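Local structure of hydrogenase maturation factor (Thermoanaerobacter tengcongensis, 3VTH) at residues K396-I402 with A745-E750; E455-M461 with L476-Q482; H227-L233 with F323-S329. The protein probably uses ATP to transfer the carbamoyl group of carbamoyl phosphate to the C-terminal cysteine of HypE during the maturation of [NiFe]-hydrogenases. All blocks are in the same frame, centred on the assembly; numbering follows the deposited sequence.

Interaction 1: residues K396-I402 with A745-E750; sequences KEVKASI and ANKILE
The flat amide of Asn746 meets the loop at Val398 and Lys399. Val398 CG1 stands over one face of this amide, 4.1 Å from Asn746 CG, and the two side chains cross at about a right angle. Lys399 CB lies on the opposite side of the amide plane, near OD1. The oxygen end is turned to the loop backbone, where Lys399 N gives Asn746 OD1 a weak hydrogen bond of 3.3 Å. With CG anti to the backbone N (chi1 -177°), the Asn746 amide stands out from the helix far enough to reach that N-H. The other flat group, the Glu750 carboxylate, is approached loosely by the aliphatic part of Lys396, and Lys396 NZ stays 5.0 Å from Glu750 OE1, too far for a salt bridge.

The rest of the contact is van der Waals packing, largely of carbon. Lys399 lays its carbon chain over the end of the helix: CB rests 4.0 Å from Leu749 CB, CG lies against Glu750 CB, and the bend at chi2 (-77°) carries CE beside Leu749 O. Ile402 and Leu749 meet tip to tip, CD1 to CD1 at 3.7 Å. The same Ile402 methyl reaches the helix backbone, 3.3 Å from Asn746 N, and touches Ala745 CB at 3.8 Å. Ala400 CB adds a looser contact with Leu749 CD1.

This is plain packing away from the annotated sites, joining the loop between strands 392-393 and 402-404 to the end of helix 737-749. Ile402 opens strand 402-404 and is tied to Thr416 of strand 414-417, while Ser401 bonds through its backbone to Glu455. On the helix, Ala745 and Leu749 also rest on Ile479 of strand 478-481.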
loop_
_atom_site.group_PDB
_atom_site.type_symbol
_atom_site.label_atom_id
_atom_site.label_comp_id
_atom_site.label_asym_id
_atom_site.label_seq_id
_atom_site.Cartn_x
_atom_site.Cartn_y
_atom_site.Cartn_z
ATOM N N LYS A 396 -22.953 0.934 1.949
ATOM C CA LYS A 396 -23.966 0.474 2.889
ATOM C C LYS A 396 -23.290 -0.128 4.122
ATOM O O LYS A 396 -22.180 -0.666 4.019
ATOM C CB LYS A 396 -24.829 -0.588 2.191
ATOM C CG LYS A 396 -26.181 -0.832 2.830
ATOM C CD LYS A 396 -26.774 -2.164 2.383
ATOM C CE LYS A 396 -27.940 -2.558 3.282
ATOM N NZ LYS A 396 -27.514 -2.609 4.721
ATOM N N GLU A 397 -23.958 -0.063 5.277
ATOM C CA GLU A 397 -23.483 -0.777 6.471
ATOM C C GLU A 397 -23.423 -2.286 6.210
ATOM O O GLU A 397 -24.257 -2.829 5.474
ATOM C CB GLU A 397 -24.369 -0.489 7.690
ATOM C CG GLU A 397 -23.964 0.786 8.457
ATOM C CD GLU A 397 -24.450 2.058 7.782
ATOM O OE1 GLU A 397 -23.682 3.041 7.739
ATOM O OE2 GLU A 397 -25.606 2.075 7.291
ATOM N N VAL A 398 -22.446 -2.963 6.808
ATOM C CA VAL A 398 -22.299 -4.409 6.568
ATOM C C VAL A 398 -23.310 -5.245 7.340
ATOM O O VAL A 398 -23.789 -4.838 8.395
ATOM C CB VAL A 398 -20.861 -4.941 6.835
ATOM C CG1 VAL A 398 -19.904 -4.328 5.860
ATOM C CG2 VAL A 398 -20.418 -4.699 8.284
ATOM N N LYS A 399 -23.609 -6.420 6.782
ATOM C CA LYS A 399 -24.500 -7.395 7.389
ATOM C C LYS A 399 -23.987 -7.816 8.776
ATOM O O LYS A 399 -24.714 -7.758 9.769
ATOM C CB LYS A 399 -24.613 -8.609 6.457
ATOM C CG LYS A 399 -26.033 -9.111 6.225
ATOM C CD LYS A 399 -26.589 -9.925 7.399
ATOM C CE LYS A 399 -27.974 -10.497 7.082
ATOM N NZ LYS A 399 -29.025 -9.439 6.997
ATOM N N ALA A 400 -22.720 -8.232 8.822
ATOM C CA ALA A 400 -22.057 -8.648 10.058
ATOM C C ALA A 400 -20.565 -8.402 9.826
ATOM O O ALA A 400 -20.182 -8.148 8.699
ATOM C CB ALA A 400 -22.331 -10.138 10.319
ATOM N N SER A 401 -19.738 -8.467 10.869
ATOM C CA SER A 401 -18.284 -8.294 10.699
ATOM C C SER A 401 -17.623 -9.524 10.067
ATOM O O SER A 401 -17.824 -10.670 10.503
ATOM C CB SER A 401 -17.586 -7.932 12.012
ATOM O OG SER A 401 -17.779 -6.559 12.328
ATOM N N ILE A 402 -16.835 -9.268 9.033
ATOM C CA ILE A 402 -16.137 -10.331 8.311
ATOM C C ILE A 402 -14.642 -10.093 8.442
ATOM O O ILE A 402 -14.187 -8.959 8.351
ATOM C CB ILE A 402 -16.548 -10.348 6.820
ATOM C CG1 ILE A 402 -17.963 -10.941 6.689
ATOM C CG2 ILE A 402 -15.523 -11.150 5.950
ATOM C CD1 ILE A 402 -18.606 -10.737 5.327
ATOM N N ALA A 745 -17.785 -11.803 0.333
ATOM C CA ALA A 745 -18.401 -12.568 1.409
ATOM C C ALA A 745 -19.586 -11.789 1.991
ATOM O O ALA A 745 -20.630 -12.374 2.308
ATOM C CB ALA A 745 -17.365 -12.925 2.491
ATOM N N ASN A 746 -19.430 -10.466 2.092
ATOM C CA ASN A 746 -20.501 -9.599 2.565
ATOM C C ASN A 746 -21.736 -9.682 1.681
ATOM O O ASN A 746 -22.854 -9.763 2.189
ATOM C CB ASN A 746 -20.034 -8.145 2.696
ATOM C CG ASN A 746 -21.118 -7.244 3.254
ATOM O OD1 ASN A 746 -21.485 -7.344 4.430
ATOM N ND2 ASN A 746 -21.668 -6.388 2.400
ATOM N N LYS A 747 -21.529 -9.718 0.366
ATOM C CA LYS A 747 -22.646 -9.809 -0.569
ATOM C C LYS A 747 -23.378 -11.136 -0.414
ATOM O O LYS A 747 -24.605 -11.173 -0.384
ATOM C CB LYS A 747 -22.185 -9.601 -2.015
ATOM C CG LYS A 747 -23.333 -9.653 -3.041
ATOM C CD LYS A 747 -24.165 -8.360 -3.028
ATOM C CE LYS A 747 -25.223 -8.394 -4.134
ATOM N NZ LYS A 747 -25.797 -7.038 -4.358
ATOM N N ILE A 748 -22.610 -12.216 -0.277
ATOM C CA ILE A 748 -23.183 -13.537 -0.007
ATOM C C ILE A 748 -24.017 -13.550 1.303
ATOM O O ILE A 748 -25.127 -14.064 1.317
ATOM C CB ILE A 748 -22.085 -14.639 -0.046
ATOM C CG1 ILE A 748 -21.613 -14.818 -1.498
ATOM C CG2 ILE A 748 -22.624 -15.958 0.536
ATOM C CD1 ILE A 748 -20.317 -15.644 -1.710
ATOM N N LEU A 749 -23.486 -12.965 2.377
ATOM C CA LEU A 749 -24.219 -12.855 3.662
ATOM C C LEU A 749 -25.574 -12.205 3.550
ATOM O O LEU A 749 -26.504 -12.581 4.265
ATOM C CB LEU A 749 -23.432 -12.058 4.712
ATOM C CG LEU A 749 -22.076 -12.576 5.192
ATOM C CD1 LEU A 749 -21.856 -12.062 6.619
ATOM C CD2 LEU A 749 -22.032 -14.098 5.146
ATOM N N GLU A 750 -25.697 -11.202 2.689
ATOM C CA GLU A 750 -26.984 -10.521 2.591
ATOM C C GLU A 750 -27.968 -11.166 1.628
ATOM O O GLU A 750 -29.097 -10.718 1.511
ATOM C CB GLU A 750 -26.817 -9.013 2.351
ATOM C CG GLU A 750 -26.171 -8.582 1.059
ATOM C CD GLU A 750 -25.637 -7.159 1.164
ATOM O OE1 GLU A 750 -25.801 -6.539 2.237
ATOM O OE2 GLU A 750 -25.045 -6.656 0.189
#

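Interaction 2: residues E455-M461 with L476-Q482; sequences EVVAHDM and LPKIEVQ
Val457 and His459 alternate with Pro477, Ile479 and Val481 in the bonding of two parallel strands. Val457 N donates to Pro477 O (3.1 Å, 170° at the hydrogen), and Val457 O accepts from Ile479 N. His459 repeats the pattern, its N-H meeting Ile479 O while its oxygen takes Val481 N at 2.8 Å. Beyond the strand, Met461 N reaches Val481 O at 3.2 Å from above the carbonyl plane. Val481 O has a second donor, a water that also donates to Asp460 OD1 (2.7 Å) and so bridges the two strand ends. A second water donates to Met461 O (2.7 Å) and, weakly, to Glu480 OE2. CA-H groups, such as that of Ala458 toward Ile479 O, supplement several of these acceptors.

Among the side chains, His459 ND1 donates to Asp460 O at 2.8 Å, the acceptor lying close to the ring plane; this helps to fix the ring's rotation, although the N-H comes from above the carbonyl plane. Glu480 CA sits over one face of the imidazole, 4.2 Å from its centroid, and Lys478 CB lies at the edge. CG of His459 falls between its backbone N and carbonyl carbon (chi1 65°), which places the ring above the neighbouring strand. Met461 sets SD 3.7 Å from Gln482 CB. Asp460 OD2 accepts from His462 N and OD1 from His483 ND1, making Asp460 a second-shell residue to the iron site. Gln482, an N-cap, binds His485 N through OE1 and Tyr511 O through NE2.

These strands form a beta-alpha-beta crossover through helix 466-473, which packs on Val457 and His459. Helix 737-749 covers Ala458 and Ile479, and strand 402-404 pairs with strand 456-460 on its other side, leaving 478-481 outermost.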
loop_
_atom_site.group_PDB
_atom_site.type_symbol
_atom_site.label_atom_id
_atom_site.label_comp_id
_atom_site.label_asym_id
_atom_site.label_seq_id
_atom_site.Cartn_x
_atom_site.Cartn_y
_atom_site.Cartn_z
ATOM N N GLU A 455 -17.445 -12.484 12.613
ATOM C CA GLU A 455 -18.511 -13.490 12.674
ATOM C C GLU A 455 -18.380 -14.528 11.554
ATOM O O GLU A 455 -18.830 -15.661 11.691
ATOM C CB GLU A 455 -19.879 -12.804 12.681
ATOM C CG GLU A 455 -20.080 -11.970 13.963
ATOM C CD GLU A 455 -21.499 -11.434 14.152
ATOM O OE1 GLU A 455 -22.103 -10.963 13.161
ATOM O OE2 GLU A 455 -22.004 -11.452 15.305
ATOM N N VAL A 456 -17.728 -14.135 10.459
ATOM C CA VAL A 456 -17.515 -15.011 9.316
ATOM C C VAL A 456 -16.109 -14.713 8.802
ATOM O O VAL A 456 -15.657 -13.558 8.859
ATOM C CB VAL A 456 -18.581 -14.764 8.196
ATOM C CG1 VAL A 456 -18.242 -15.502 6.923
ATOM C CG2 VAL A 456 -19.998 -15.189 8.665
ATOM N N VAL A 457 -15.411 -15.745 8.333
ATOM C CA VAL A 457 -14.068 -15.560 7.774
ATOM C C VAL A 457 -14.078 -15.908 6.283
ATOM O O VAL A 457 -14.630 -16.946 5.885
ATOM C CB VAL A 457 -12.996 -16.390 8.532
ATOM C CG1 VAL A 457 -13.294 -17.896 8.441
ATOM C CG2 VAL A 457 -11.590 -16.126 7.957
ATOM N N ALA A 458 -13.489 -15.029 5.472
ATOM C CA ALA A 458 -13.373 -15.241 4.042
ATOM C C ALA A 458 -11.906 -15.526 3.718
ATOM O O ALA A 458 -10.985 -14.918 4.304
ATOM C CB ALA A 458 -13.863 -14.020 3.262
ATOM N N HIS A 459 -11.697 -16.465 2.803
ATOM C CA HIS A 459 -10.341 -16.905 2.481
ATOM C C HIS A 459 -10.253 -17.359 1.031
ATOM O O HIS A 459 -11.283 -17.596 0.374
ATOM C CB HIS A 459 -9.913 -18.035 3.435
ATOM C CG HIS A 459 -10.711 -19.295 3.286
ATOM N ND1 HIS A 459 -10.431 -20.252 2.327
ATOM C CD2 HIS A 459 -11.776 -19.755 3.978
ATOM C CE1 HIS A 459 -11.294 -21.248 2.443
ATOM N NE2 HIS A 459 -12.117 -20.971 3.442
ATOM N N ASP A 460 -9.022 -17.478 0.538
ATOM C CA ASP A 460 -8.769 -17.950 -0.807
ATOM C C ASP A 460 -9.063 -19.443 -0.924
ATOM O O ASP A 460 -8.893 -20.208 0.040
ATOM C CB ASP A 460 -7.297 -17.703 -1.175
ATOM C CG ASP A 460 -7.075 -17.620 -2.685
ATOM O OD1 ASP A 460 -7.020 -16.494 -3.214
ATOM O OD2 ASP A 460 -6.932 -18.674 -3.340
ATOM N N MET A 461 -9.476 -19.876 -2.117
ATOM C CA MET A 461 -9.646 -21.314 -2.359
ATOM C C MET A 461 -8.344 -22.111 -2.240
ATOM O O MET A 461 -8.393 -23.310 -1.996
ATOM C CB MET A 461 -10.290 -21.576 -3.715
ATOM C CG MET A 461 -11.725 -21.100 -3.808
ATOM S SD MET A 461 -12.379 -21.270 -5.474
ATOM C CE MET A 461 -14.108 -20.980 -5.121
ATOM N N LEU A 476 -15.413 -20.402 13.074
ATOM C CA LEU A 476 -16.345 -19.479 12.431
ATOM C C LEU A 476 -16.796 -20.082 11.113
ATOM O O LEU A 476 -16.038 -20.833 10.518
ATOM C CB LEU A 476 -15.662 -18.131 12.145
ATOM C CG LEU A 476 -15.181 -17.190 13.252
ATOM C CD1 LEU A 476 -14.387 -16.052 12.632
ATOM C CD2 LEU A 476 -16.361 -16.659 14.106
ATOM N N PRO A 477 -18.013 -19.735 10.644
ATOM C CA PRO A 477 -18.426 -20.114 9.292
ATOM C C PRO A 477 -17.433 -19.519 8.283
ATOM O O PRO A 477 -16.934 -18.410 8.507
ATOM C CB PRO A 477 -19.788 -19.427 9.133
ATOM C CG PRO A 477 -20.276 -19.182 10.547
ATOM C CD PRO A 477 -19.022 -18.892 11.315
ATOM N N LYS A 478 -17.157 -20.252 7.206
ATOM C CA LYS A 478 -16.154 -19.860 6.209
ATOM C C LYS A 478 -16.786 -19.674 4.838
ATOM O O LYS A 478 -17.700 -20.425 4.458
ATOM C CB LYS A 478 -15.054 -20.926 6.107
ATOM C CG LYS A 478 -14.139 -20.970 7.318
ATOM C CD LYS A 478 -13.779 -22.373 7.764
ATOM C CE LYS A 478 -13.494 -22.342 9.273
ATOM N NZ LYS A 478 -13.483 -23.701 9.876
ATOM N N ILE A 479 -16.295 -18.671 4.109
ATOM C CA ILE A 479 -16.619 -18.496 2.700
ATOM C C ILE A 479 -15.313 -18.508 1.883
ATOM O O ILE A 479 -14.430 -17.677 2.115
ATOM C CB ILE A 479 -17.467 -17.219 2.444
ATOM C CG1 ILE A 479 -18.839 -17.340 3.149
ATOM C CG2 ILE A 479 -17.678 -17.009 0.939
ATOM C CD1 ILE A 479 -19.678 -16.055 3.144
ATOM N N GLU A 480 -15.188 -19.467 0.963
ATOM C CA GLU A 480 -14.031 -19.535 0.077
ATOM C C GLU A 480 -14.279 -18.642 -1.120
ATOM O O GLU A 480 -15.393 -18.604 -1.655
ATOM C CB GLU A 480 -13.728 -20.991 -0.351
ATOM C CG GLU A 480 -14.832 -21.691 -1.178
ATOM C CD GLU A 480 -14.440 -23.102 -1.655
ATOM O OE1 GLU A 480 -15.174 -23.668 -2.510
ATOM O OE2 GLU A 480 -13.406 -23.637 -1.180
ATOM N N VAL A 481 -13.240 -17.925 -1.538
ATOM C CA VAL A 481 -13.335 -16.929 -2.593
ATOM C C VAL A 481 -12.242 -17.223 -3.622
ATOM O O VAL A 481 -11.063 -17.330 -3.278
ATOM C CB VAL A 481 -13.159 -15.493 -2.024
ATOM C CG1 VAL A 481 -13.143 -14.455 -3.153
ATOM C CG2 VAL A 481 -14.261 -15.185 -0.976
ATOM N N GLN A 482 -12.634 -17.380 -4.882
ATOM C CA GLN A 482 -11.647 -17.638 -5.919
ATOM C C GLN A 482 -10.780 -16.383 -6.091
ATOM O O GLN A 482 -11.284 -15.268 -6.049
ATOM C CB GLN A 482 -12.312 -18.048 -7.229
ATOM C CG GLN A 482 -11.333 -18.759 -8.184
ATOM C CD GLN A 482 -10.459 -17.792 -8.970
ATOM O OE1 GLN A 482 -10.904 -16.706 -9.346
ATOM N NE2 GLN A 482 -9.213 -18.188 -9.234
HETATM O O HOH W 1 -9.268 -15.107 -2.584
HETATM O O HOH W 2 -10.418 -25.061 -2.304
#

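Interaction 3: residues H227-L233 with F323-S329. With MG (magnesium ion), chain G; APC (diphosphomethylphosphonic acid adenosyl ester), chain F.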
loop_
_atom_site.group_PDB
_atom_site.type_symbol
_atom_site.label_atom_id
_atom_site.label_comp_id
_atom_site.label_asym_id
_atom_site.label_seq_id
_atom_site.Cartn_x
_atom_site.Cartn_y
_atom_site.Cartn_z
ATOM N N HIS A 227 14.946 1.606 9.435
ATOM C CA HIS A 227 15.387 1.518 8.043
ATOM C C HIS A 227 16.910 1.569 7.963
ATOM O O HIS A 227 17.574 2.128 8.843
ATOM C CB HIS A 227 14.747 2.629 7.183
ATOM C CG HIS A 227 13.268 2.468 7.046
ATOM N ND1 HIS A 227 12.384 2.949 7.993
ATOM C CD2 HIS A 227 12.520 1.792 6.143
ATOM C CE1 HIS A 227 11.153 2.608 7.656
ATOM N NE2 HIS A 227 11.208 1.903 6.540
ATOM N N LEU A 228 17.450 0.963 6.919
ATOM C CA LEU A 228 18.892 0.945 6.701
ATOM C C LEU A 228 19.154 1.909 5.585
ATOM O O LEU A 228 18.460 1.880 4.552
ATOM C CB LEU A 228 19.370 -0.448 6.307
ATOM C CG LEU A 228 19.190 -1.531 7.369
ATOM C CD1 LEU A 228 19.038 -2.923 6.742
ATOM C CD2 LEU A 228 20.343 -1.475 8.373
ATOM N N ALA A 229 20.150 2.760 5.798
ATOM C CA ALA A 229 20.505 3.800 4.848
ATOM C C ALA A 229 21.979 3.773 4.486
ATOM O O ALA A 229 22.842 3.453 5.323
ATOM C CB ALA A 229 20.119 5.177 5.406
ATOM N N VAL A 230 22.250 4.086 3.219
ATOM C CA VAL A 230 23.592 4.355 2.728
ATOM C C VAL A 230 23.507 5.489 1.718
ATOM O O VAL A 230 22.439 5.762 1.174
ATOM C CB VAL A 230 24.284 3.112 2.046
ATOM C CG1 VAL A 230 24.523 1.996 3.044
ATOM C CG2 VAL A 230 23.511 2.601 0.800
ATOM N N ASN A 231 24.645 6.123 1.446
ATOM C CA ASN A 231 24.770 7.049 0.327
ATOM C C ASN A 231 24.345 6.382 -0.988
ATOM O O ASN A 231 25.015 5.458 -1.466
ATOM C CB ASN A 231 26.233 7.523 0.236
ATOM C CG ASN A 231 26.463 8.567 -0.840
ATOM O OD1 ASN A 231 25.596 8.850 -1.665
ATOM N ND2 ASN A 231 27.647 9.153 -0.831
ATOM N N ALA A 232 23.267 6.875 -1.592
ATOM C CA ALA A 232 22.764 6.313 -2.864
ATOM C C ALA A 232 23.639 6.649 -4.080
ATOM O O ALA A 232 23.370 6.177 -5.192
ATOM C CB ALA A 232 21.311 6.740 -3.109
ATOM N N LEU A 233 24.665 7.478 -3.880
ATOM C CA LEU A 233 25.646 7.743 -4.939
ATOM C C LEU A 233 26.906 6.883 -4.772
ATOM O O LEU A 233 27.805 6.897 -5.635
ATOM C CB LEU A 233 26.043 9.236 -4.985
ATOM C CG LEU A 233 24.982 10.326 -5.233
ATOM C CD1 LEU A 233 25.657 11.697 -5.393
ATOM C CD2 LEU A 233 24.155 10.027 -6.452
ATOM N N PHE A 323 23.865 14.259 -0.582
ATOM C CA PHE A 323 23.602 13.113 -1.449
ATOM C C PHE A 323 22.301 12.468 -1.028
ATOM O O PHE A 323 21.962 12.501 0.158
ATOM C CB PHE A 323 24.773 12.087 -1.442
ATOM C CG PHE A 323 25.290 11.731 -0.060
ATOM C CD1 PHE A 323 24.570 10.869 0.784
ATOM C CD2 PHE A 323 26.494 12.264 0.399
ATOM C CE1 PHE A 323 25.047 10.546 2.068
ATOM C CE2 PHE A 323 26.989 11.946 1.666
ATOM C CZ PHE A 323 26.264 11.087 2.508
ATOM N N PRO A 324 21.554 11.892 -1.992
ATOM C CA PRO A 324 20.361 11.141 -1.621
ATOM C C PRO A 324 20.756 9.833 -0.946
ATOM O O PRO A 324 21.901 9.378 -1.089
ATOM C CB PRO A 324 19.675 10.855 -2.964
ATOM C CG PRO A 324 20.546 11.458 -4.043
ATOM C CD PRO A 324 21.848 11.823 -3.439
ATOM N N ILE A 325 19.824 9.227 -0.220
ATOM C CA ILE A 325 20.143 7.996 0.496
ATOM C C ILE A 325 19.137 6.878 0.247
ATOM O O ILE A 325 17.943 7.121 0.188
ATOM C CB ILE A 325 20.245 8.238 2.020
ATOM C CG1 ILE A 325 18.944 8.883 2.540
ATOM C CG2 ILE A 325 21.495 9.095 2.351
ATOM C CD1 ILE A 325 18.868 9.074 4.063
ATOM N N VAL A 326 19.640 5.650 0.147
ATOM C CA VAL A 326 18.813 4.447 0.193
ATOM C C VAL A 326 18.075 4.425 1.527
ATOM O O VAL A 326 18.627 4.827 2.550
ATOM C CB VAL A 326 19.683 3.182 0.076
ATOM C CG1 VAL A 326 18.883 1.905 0.391
ATOM C CG2 VAL A 326 20.295 3.106 -1.316
ATOM N N MET A 327 16.813 4.006 1.492
ATOM C CA MET A 327 16.063 3.684 2.687
ATOM C C MET A 327 15.407 2.343 2.403
ATOM O O MET A 327 14.488 2.261 1.576
ATOM C CB MET A 327 14.986 4.743 2.968
ATOM C CG MET A 327 15.540 6.056 3.464
ATOM S SD MET A 327 16.191 5.878 5.136
ATOM C CE MET A 327 14.769 6.397 6.106
ATOM N N THR A 328 15.888 1.304 3.072
ATOM C CA THR A 328 15.325 -0.028 2.919
ATOM C C THR A 328 14.959 -0.477 4.315
ATOM O O THR A 328 15.545 -0.009 5.284
ATOM C CB THR A 328 16.306 -1.012 2.198
ATOM O OG1 THR A 328 15.627 -2.245 1.900
ATOM C CG2 THR A 328 17.541 -1.301 3.042
ATOM N N SER A 329 13.978 -1.359 4.436
ATOM C CA SER A 329 13.480 -1.681 5.760
ATOM C C SER A 329 14.550 -2.437 6.553
ATOM O O SER A 329 15.324 -3.224 5.998
ATOM C CB SER A 329 12.146 -2.443 5.680
ATOM O OG SER A 329 12.334 -3.726 5.121
HETATM MG MG MG G . 11.418 -4.493 3.371
HETATM P PG APC F . 12.767 -7.269 2.321
HETATM O O1G APC F . 12.798 -6.106 3.279
HETATM O O2G APC F . 14.033 -7.375 1.507
HETATM O O3G APC F . 12.358 -8.576 2.936
HETATM P PB APC F . 11.013 -5.628 0.727
HETATM O O1B APC F . 10.200 -5.092 1.864
HETATM O O2B APC F . 10.230 -5.930 -0.535
HETATM O O3B APC F . 11.616 -7.038 1.211
HETATM P PA APC F . 12.359 -2.792 0.883
HETATM O O1A APC F . 13.583 -2.112 0.318
HETATM O O2A APC F . 12.161 -2.633 2.347
HETATM C C3A APC F . 12.439 -4.550 0.366
HETATM O "O5'" APC F . 11.014 -2.201 0.218
HETATM C "C5'" APC F . 11.002 -1.287 -0.875
HETATM C "C4'" APC F . 9.916 -1.727 -1.855
HETATM O "O4'" APC F . 9.846 -0.721 -2.872
HETATM C "C3'" APC F . 10.297 -3.045 -2.533
HETATM O "O3'" APC F . 9.166 -3.922 -2.670
HETATM C "C2'" APC F . 10.741 -2.615 -3.916
HETATM O "O2'" APC F . 10.621 -3.669 -4.891
HETATM C "C1'" APC F . 9.903 -1.359 -4.148
HETATM N N9 APC F . 10.630 -0.552 -5.122
HETATM C C8 APC F . 11.744 0.201 -4.913
HETATM N N7 APC F . 12.149 0.758 -6.082
HETATM C C5 APC F . 11.290 0.351 -7.042
HETATM C C6 APC F . 11.131 0.553 -8.499
HETATM N N6 APC F . 11.988 1.334 -9.188
HETATM N N1 APC F . 10.099 -0.064 -9.115
HETATM C C2 APC F . 9.216 -0.836 -8.449
HETATM N N3 APC F . 9.288 -1.080 -7.131
HETATM C C4 APC F . 10.289 -0.514 -6.400
HETATM O O HOH W 3 10.244 -5.631 4.875
#
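Leu228 and Thr328 form an antiparallel hydrogen-bonded pair, with Leu228 N to Thr328 O at 2.7 Å and a return bond from Thr328 N. Further along the backbone, Val326 N reaches Val230 O, and Ala232 N meets Pro324 O. Between them the pairing slackens: Val326 O receives the CA-H of Ala229, and the buried Val230 N has no partner.

One amide-ring stack is present: Asn231 lies flat on Phe323, its amide plane 16° from the ring and CG 3.4 Å above it, offset toward the rim. Asn231 OD1 also accepts from Leu233 N (2.8 Å), an Asx turn that fixes the amide's rotation over the ring.

Apolar packing occurs on both sides of the strands. Val230 and Val326 lie side by side toward helix 235-245, CG2 to CG2 at 3.9 Å, while on the side away from that helix Met327 SD rests by Ala229 CB. Leu233 CG touches Pro324 CD.

Polar contacts to the nucleotide analogue come from the strand end. Thr328 OG1, anti to its own N (chi1 -172°), donates to O1A at 2.6 Å and also bonds Lys245. Ser329 N grips O2A, and its OG, also bonded to Asn331, binds magnesium at 2.1 Å. Three analogue oxygens and a water also ligate the ion, so Ser329 holds the analogue's phosphate chain directly through N and, by way of magnesium, through OG.

Within this YrdC-like domain, helix 235-245 packs on Leu228, Val230 and Val326. Strand 218-221 flanks segment 227-233, and strand 254-255 flanks segment 323-329.

Overall arrangement
Interactions 1 and 2 are neighbours, sharing the sheet of strands 402-404, 456-460 and 478-481, their centres about 12 Å apart. Ser401 O and Glu455 N probably hydrogen-bond at 2.8 Å, and Leu749 CD2 packs 3.7 Å from Ile479 CD1, so helix 737-749 takes part in one and packs on the other. The far end of interaction 2 approaches the iron site: the Asp460 side chain is about 7 Å from the iron ion and from the bound AP2 nucleotide analogue. Interaction 3 belongs to another domain, on the opposite side of the chain's centre and about 41 Å from interaction 2 between centres, with nearest atoms about 25 Å apart. It serves the separate magnesium-nucleotide pocket and touches neither of the others.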